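Local coordinates for FAD-binding oxidoreductase (Gulosibacter chungangensis, PDB 7PBG), which oxidises 4-ethylphenol, probably dehydrogenating it to 4-vinylphenol, with a covalently bound FAD as cofactor, at residues T170-M182 with T229-E241. Numbering follows the deposited sequence.
Sequences TPYADHSMWRCGM and TRMGMQLMPTPPE
Q234 N donates to W178 O at 2.8 Å, the first of three backbone hydrogen bonds between 170-182 and 229-241. C180 N donates to G232 O at 2.9 Å. G232 N donates to G181 O at 2.8 Å. R179 faces M233, and M182 faces M231, as antiparallel non-hydrogen-bonded pairs. The register slips by one residue between them, which makes a beta bulge. G181 adopts positive phi (98°) there. G232 CA packs against C180 O, 3.3 Å away, in a CA-H...O contact.

The aromatic contacts centre on Y172. M236 CB lies over one face of its ring, 3.7 Å from the centroid, a CH-pi contact. The W178 ring covers the opposite face. Q234 O meets the Y172 edge in plane. With chi1 at -175°, M236 CG turns away from its own N, and SD passes the ring to reach P171 CD at 3.7 Å. SD is also an oblique Met-aromatic partner of Y172. The Y172 hydroxyl is hydrogen-bonded to R436 of the second subunit.

The strands 179-186 and 226-237 belong to the antiparallel sheet of the PCMH-type FAD-binding fold. Helix 175-178 leads directly into the first strand. Its H175 is hydrogen-bonded to N161, an FAD-binding residue, and to D149.

The apolar contacts are mostly made by methionines. The M233 chain folds back at chi2 (55°), bringing SD against W178 CB at 3.7 Å. M231 and M182 run side by side, their CE methyls 3.9 Å apart. M231 also touches R179 CG, while R179 NE forms a salt bridge with E217.

The Q234 amide is held at both ends. OE1 approaches the W178 ring edge at CE3 and accepts from a water that also donates to M177 O. NE2 passes C180 CB and is hydrogen-bonded to H206 O.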
loop_
_atom_site.group_PDB
_atom_site.type_symbol
_atom_site.label_atom_id
_atom_site.label_comp_id
_atom_site.label_asym_id
_atom_site.label_seq_id
_atom_site.Cartn_x
_atom_site.Cartn_y
_atom_site.Cartn_z
ATOM N N THR A 170 -3.111 -15.974 5.759
ATOM C CA THR A 170 -3.413 -15.459 7.120
ATOM C C THR A 170 -4.068 -14.088 6.998
ATOM O O THR A 170 -4.264 -13.568 5.905
ATOM C CB THR A 170 -2.221 -15.497 8.061
ATOM O OG1 THR A 170 -1.431 -14.318 7.885
ATOM C CG2 THR A 170 -1.378 -16.744 7.911
ATOM N N PRO A 171 -4.376 -13.380 8.107
ATOM C CA PRO A 171 -4.813 -11.987 7.956
ATOM C C PRO A 171 -3.732 -11.135 7.261
ATOM O O PRO A 171 -4.081 -10.133 6.666
ATOM C CB PRO A 171 -5.014 -11.525 9.394
ATOM C CG PRO A 171 -5.382 -12.791 10.109
ATOM C CD PRO A 171 -4.455 -13.837 9.501
ATOM N N TYR A 172 -2.463 -11.542 7.354
ATOM C CA TYR A 172 -1.320 -10.881 6.639
ATOM C C TYR A 172 -1.129 -11.462 5.232
ATOM O O TYR A 172 0.005 -11.377 4.715
ATOM C CB TYR A 172 -0.030 -10.957 7.477
ATOM C CG TYR A 172 0.104 -9.891 8.532
ATOM C CD1 TYR A 172 -0.957 -9.544 9.367
ATOM C CD2 TYR A 172 1.284 -9.204 8.695
ATOM C CE1 TYR A 172 -0.816 -8.561 10.333
ATOM C CE2 TYR A 172 1.432 -8.205 9.646
ATOM C CZ TYR A 172 0.390 -7.915 10.497
ATOM O OH TYR A 172 0.586 -6.935 11.424
ATOM N N ALA A 173 -2.190 -11.915 4.556
ATOM C CA ALA A 173 -2.104 -12.614 3.248
ATOM C C ALA A 173 -1.494 -11.709 2.178
ATOM O O ALA A 173 -0.938 -12.238 1.196
ATOM C CB ALA A 173 -3.475 -13.120 2.849
ATOM N N ASP A 174 -1.741 -10.403 2.236
ATOM C CA ASP A 174 -1.284 -9.470 1.169
ATOM C C ASP A 174 0.169 -9.083 1.456
ATOM O O ASP A 174 0.441 -8.122 2.177
ATOM C CB ASP A 174 -2.168 -8.218 1.095
ATOM C CG ASP A 174 -1.887 -7.333 -0.106
ATOM O OD1 ASP A 174 -0.866 -7.526 -0.746
ATOM O OD2 ASP A 174 -2.740 -6.498 -0.457
ATOM N N HIS A 175 1.081 -9.835 0.885
ATOM C CA HIS A 175 2.524 -9.718 1.133
ATOM C C HIS A 175 2.979 -8.306 0.805
ATOM O O HIS A 175 3.779 -7.760 1.550
ATOM C CB HIS A 175 3.246 -10.817 0.358
ATOM C CG HIS A 175 2.871 -12.180 0.834
ATOM N ND1 HIS A 175 3.217 -13.319 0.152
ATOM C CD2 HIS A 175 2.141 -12.589 1.912
ATOM C CE1 HIS A 175 2.788 -14.359 0.825
ATOM N NE2 HIS A 175 2.115 -13.945 1.915
ATOM N N SER A 176 2.399 -7.698 -0.203
ATOM C CA SER A 176 2.785 -6.329 -0.619
ATOM C C SER A 176 2.433 -5.319 0.467
ATOM O O SER A 176 3.102 -4.299 0.553
ATOM C CB SER A 176 2.154 -5.909 -1.913
ATOM O OG SER A 176 0.788 -5.645 -1.728
ATOM N N MET A 177 1.389 -5.555 1.238
ATOM C CA MET A 177 0.954 -4.648 2.334
ATOM C C MET A 177 1.957 -4.680 3.488
ATOM O O MET A 177 2.237 -3.627 4.086
ATOM C CB MET A 177 -0.417 -5.105 2.845
ATOM C CG MET A 177 -1.009 -4.303 3.978
ATOM S SD MET A 177 -2.776 -4.816 4.173
ATOM C CE MET A 177 -3.298 -5.043 2.480
ATOM N N TRP A 178 2.558 -5.824 3.746
ATOM C CA TRP A 178 3.431 -6.004 4.929
ATOM C C TRP A 178 4.909 -5.848 4.615
ATOM O O TRP A 178 5.675 -5.702 5.569
ATOM C CB TRP A 178 3.062 -7.310 5.621
ATOM C CG TRP A 178 1.604 -7.275 5.920
ATOM C CD1 TRP A 178 0.610 -7.979 5.299
ATOM C CD2 TRP A 178 0.954 -6.363 6.819
ATOM N NE1 TRP A 178 -0.599 -7.612 5.803
ATOM C CE2 TRP A 178 -0.428 -6.636 6.741
ATOM C CE3 TRP A 178 1.405 -5.375 7.706
ATOM C CZ2 TRP A 178 -1.371 -5.954 7.502
ATOM C CZ3 TRP A 178 0.467 -4.682 8.446
ATOM C CH2 TRP A 178 -0.896 -4.967 8.337
ATOM N N ARG A 179 5.260 -5.835 3.325
ATOM C CA ARG A 179 6.563 -5.364 2.811
ATOM C C ARG A 179 6.825 -3.969 3.373
ATOM O O ARG A 179 5.989 -3.071 3.175
ATOM C CB ARG A 179 6.501 -5.327 1.294
ATOM C CG ARG A 179 7.739 -4.763 0.596
ATOM C CD ARG A 179 7.397 -4.424 -0.820
ATOM N NE ARG A 179 6.555 -3.229 -0.852
ATOM C CZ ARG A 179 5.582 -2.974 -1.713
ATOM N NH1 ARG A 179 5.319 -3.820 -2.680
ATOM N NH2 ARG A 179 4.867 -1.876 -1.598
ATOM N N CYS A 180 8.011 -3.714 3.919
ATOM C CA CYS A 180 8.356 -2.340 4.325
ATOM C C CYS A 180 9.864 -2.149 4.374
ATOM O O CYS A 180 10.530 -2.774 5.216
ATOM C CB CYS A 180 7.731 -2.035 5.681
ATOM S SG CYS A 180 7.849 -0.271 6.071
ATOM N N GLY A 181 10.410 -1.437 3.422
ATOM C CA GLY A 181 11.835 -1.098 3.410
ATOM C C GLY A 181 12.579 -2.061 2.515
ATOM O O GLY A 181 12.734 -3.256 2.895
ATOM N N MET A 182 13.106 -1.571 1.404
ATOM C CA MET A 182 13.806 -2.404 0.419
ATOM C C MET A 182 15.143 -1.737 0.128
ATOM O O MET A 182 15.194 -0.481 0.059
ATOM C CB MET A 182 13.012 -2.469 -0.891
ATOM C CG MET A 182 11.752 -3.247 -0.752
ATOM S SD MET A 182 10.693 -3.023 -2.187
ATOM C CE MET A 182 11.553 -4.036 -3.391
ATOM N N THR A 229 17.951 -6.450 -2.833
ATOM C CA THR A 229 18.995 -7.197 -2.080
ATOM C C THR A 229 18.590 -7.344 -0.616
ATOM O O THR A 229 19.266 -8.077 0.130
ATOM C CB THR A 229 20.329 -6.486 -2.276
ATOM O OG1 THR A 229 20.185 -5.145 -1.793
ATOM C CG2 THR A 229 20.733 -6.486 -3.733
ATOM N N ARG A 230 17.544 -6.679 -0.186
ATOM C CA ARG A 230 17.121 -6.720 1.248
ATOM C C ARG A 230 15.695 -6.235 1.316
ATOM O O ARG A 230 15.343 -5.249 0.584
ATOM C CB ARG A 230 18.067 -5.865 2.106
ATOM C CG ARG A 230 17.824 -6.073 3.599
ATOM C CD ARG A 230 18.407 -4.998 4.486
ATOM N NE ARG A 230 19.848 -4.980 4.356
ATOM C CZ ARG A 230 20.702 -4.626 5.286
ATOM N NH1 ARG A 230 20.279 -4.234 6.479
ATOM N NH2 ARG A 230 21.990 -4.710 5.010
ATOM N N MET A 231 14.865 -6.838 2.176
ATOM C CA MET A 231 13.456 -6.446 2.287
ATOM C C MET A 231 12.976 -6.668 3.718
ATOM O O MET A 231 13.306 -7.735 4.299
ATOM C CB MET A 231 12.565 -7.252 1.351
ATOM C CG MET A 231 11.115 -6.788 1.352
ATOM S SD MET A 231 10.091 -7.854 0.339
ATOM C CE MET A 231 10.344 -7.001 -1.214
ATOM N N GLY A 232 12.302 -5.660 4.278
ATOM C CA GLY A 232 11.614 -5.872 5.558
ATOM C C GLY A 232 10.256 -6.498 5.312
ATOM O O GLY A 232 9.564 -6.117 4.321
ATOM N N MET A 233 9.863 -7.426 6.179
ATOM C CA MET A 233 8.530 -8.072 6.084
ATOM C C MET A 233 7.900 -7.982 7.457
ATOM O O MET A 233 8.472 -8.580 8.380
ATOM C CB MET A 233 8.589 -9.524 5.616
ATOM C CG MET A 233 7.234 -10.235 5.563
ATOM S SD MET A 233 6.037 -9.298 4.535
ATOM C CE MET A 233 6.873 -9.311 2.948
ATOM N N GLN A 234 6.872 -7.155 7.607
ATOM C CA GLN A 234 6.169 -7.050 8.927
ATOM C C GLN A 234 5.414 -8.367 9.189
ATOM O O GLN A 234 4.934 -8.983 8.229
ATOM C CB GLN A 234 5.288 -5.808 8.884
ATOM C CG GLN A 234 6.125 -4.568 8.718
ATOM C CD GLN A 234 5.344 -3.306 8.554
ATOM O OE1 GLN A 234 4.141 -3.332 8.302
ATOM N NE2 GLN A 234 6.043 -2.210 8.739
ATOM N N LEU A 235 5.381 -8.818 10.443
ATOM C CA LEU A 235 4.918 -10.151 10.829
ATOM C C LEU A 235 3.816 -10.018 11.858
ATOM O O LEU A 235 3.954 -9.269 12.807
ATOM C CB LEU A 235 6.076 -10.980 11.436
ATOM C CG LEU A 235 7.288 -11.222 10.550
ATOM C CD1 LEU A 235 8.310 -12.156 11.252
ATOM C CD2 LEU A 235 6.861 -11.804 9.207
ATOM N N MET A 236 2.777 -10.780 11.649
ATOM C CA MET A 236 1.618 -10.739 12.557
ATOM C C MET A 236 2.073 -11.203 13.918
ATOM O O MET A 236 2.653 -12.295 14.085
ATOM C CB MET A 236 0.466 -11.601 12.026
ATOM C CG MET A 236 -0.780 -11.498 12.868
ATOM S SD MET A 236 -2.113 -12.334 11.970
ATOM C CE MET A 236 -3.058 -13.049 13.313
ATOM N N PRO A 237 1.756 -10.452 14.997
ATOM C CA PRO A 237 1.924 -11.008 16.333
ATOM C C PRO A 237 1.048 -12.253 16.533
ATOM O O PRO A 237 -0.091 -12.267 16.112
ATOM C CB PRO A 237 1.444 -9.847 17.235
ATOM C CG PRO A 237 1.670 -8.619 16.411
ATOM C CD PRO A 237 1.296 -9.062 15.017
ATOM N N THR A 238 1.607 -13.279 17.150
ATOM C CA THR A 238 0.906 -14.538 17.404
ATOM C C THR A 238 -0.250 -14.274 18.361
ATOM O O THR A 238 -0.047 -13.789 19.462
ATOM C CB THR A 238 1.879 -15.594 17.971
ATOM O OG1 THR A 238 2.983 -15.766 17.080
ATOM C CG2 THR A 238 1.199 -16.916 18.227
ATOM N N PRO A 239 -1.487 -14.639 17.965
ATOM C CA PRO A 239 -2.670 -14.465 18.802
ATOM C C PRO A 239 -2.748 -15.572 19.840
ATOM O O PRO A 239 -2.014 -16.529 19.793
ATOM C CB PRO A 239 -3.850 -14.537 17.826
ATOM C CG PRO A 239 -3.330 -15.416 16.704
ATOM C CD PRO A 239 -1.819 -15.239 16.665
ATOM N N PRO A 240 -3.598 -15.425 20.872
ATOM C CA PRO A 240 -3.676 -16.450 21.907
ATOM C C PRO A 240 -4.024 -17.864 21.397
ATOM O O PRO A 240 -3.457 -18.878 21.851
ATOM C CB PRO A 240 -4.793 -15.928 22.826
ATOM C CG PRO A 240 -4.895 -14.459 22.555
ATOM C CD PRO A 240 -4.373 -14.221 21.143
ATOM N N GLU A 241 -4.955 -17.939 20.444
ATOM C CA GLU A 241 -5.439 -19.206 19.866
ATOM C C GLU A 241 -5.778 -19.015 18.403
ATOM O O GLU A 241 -6.032 -17.869 18.013
ATOM C CB GLU A 241 -6.687 -19.649 20.635
ATOM C CG GLU A 241 -6.957 -21.106 20.558
ATOM C CD GLU A 241 -7.748 -21.686 21.729
ATOM O OE1 GLU A 241 -7.873 -21.066 22.800
ATOM O OE2 GLU A 241 -8.199 -22.770 21.550
HETATM O O HOH W 1 3.825 -1.774 5.980
#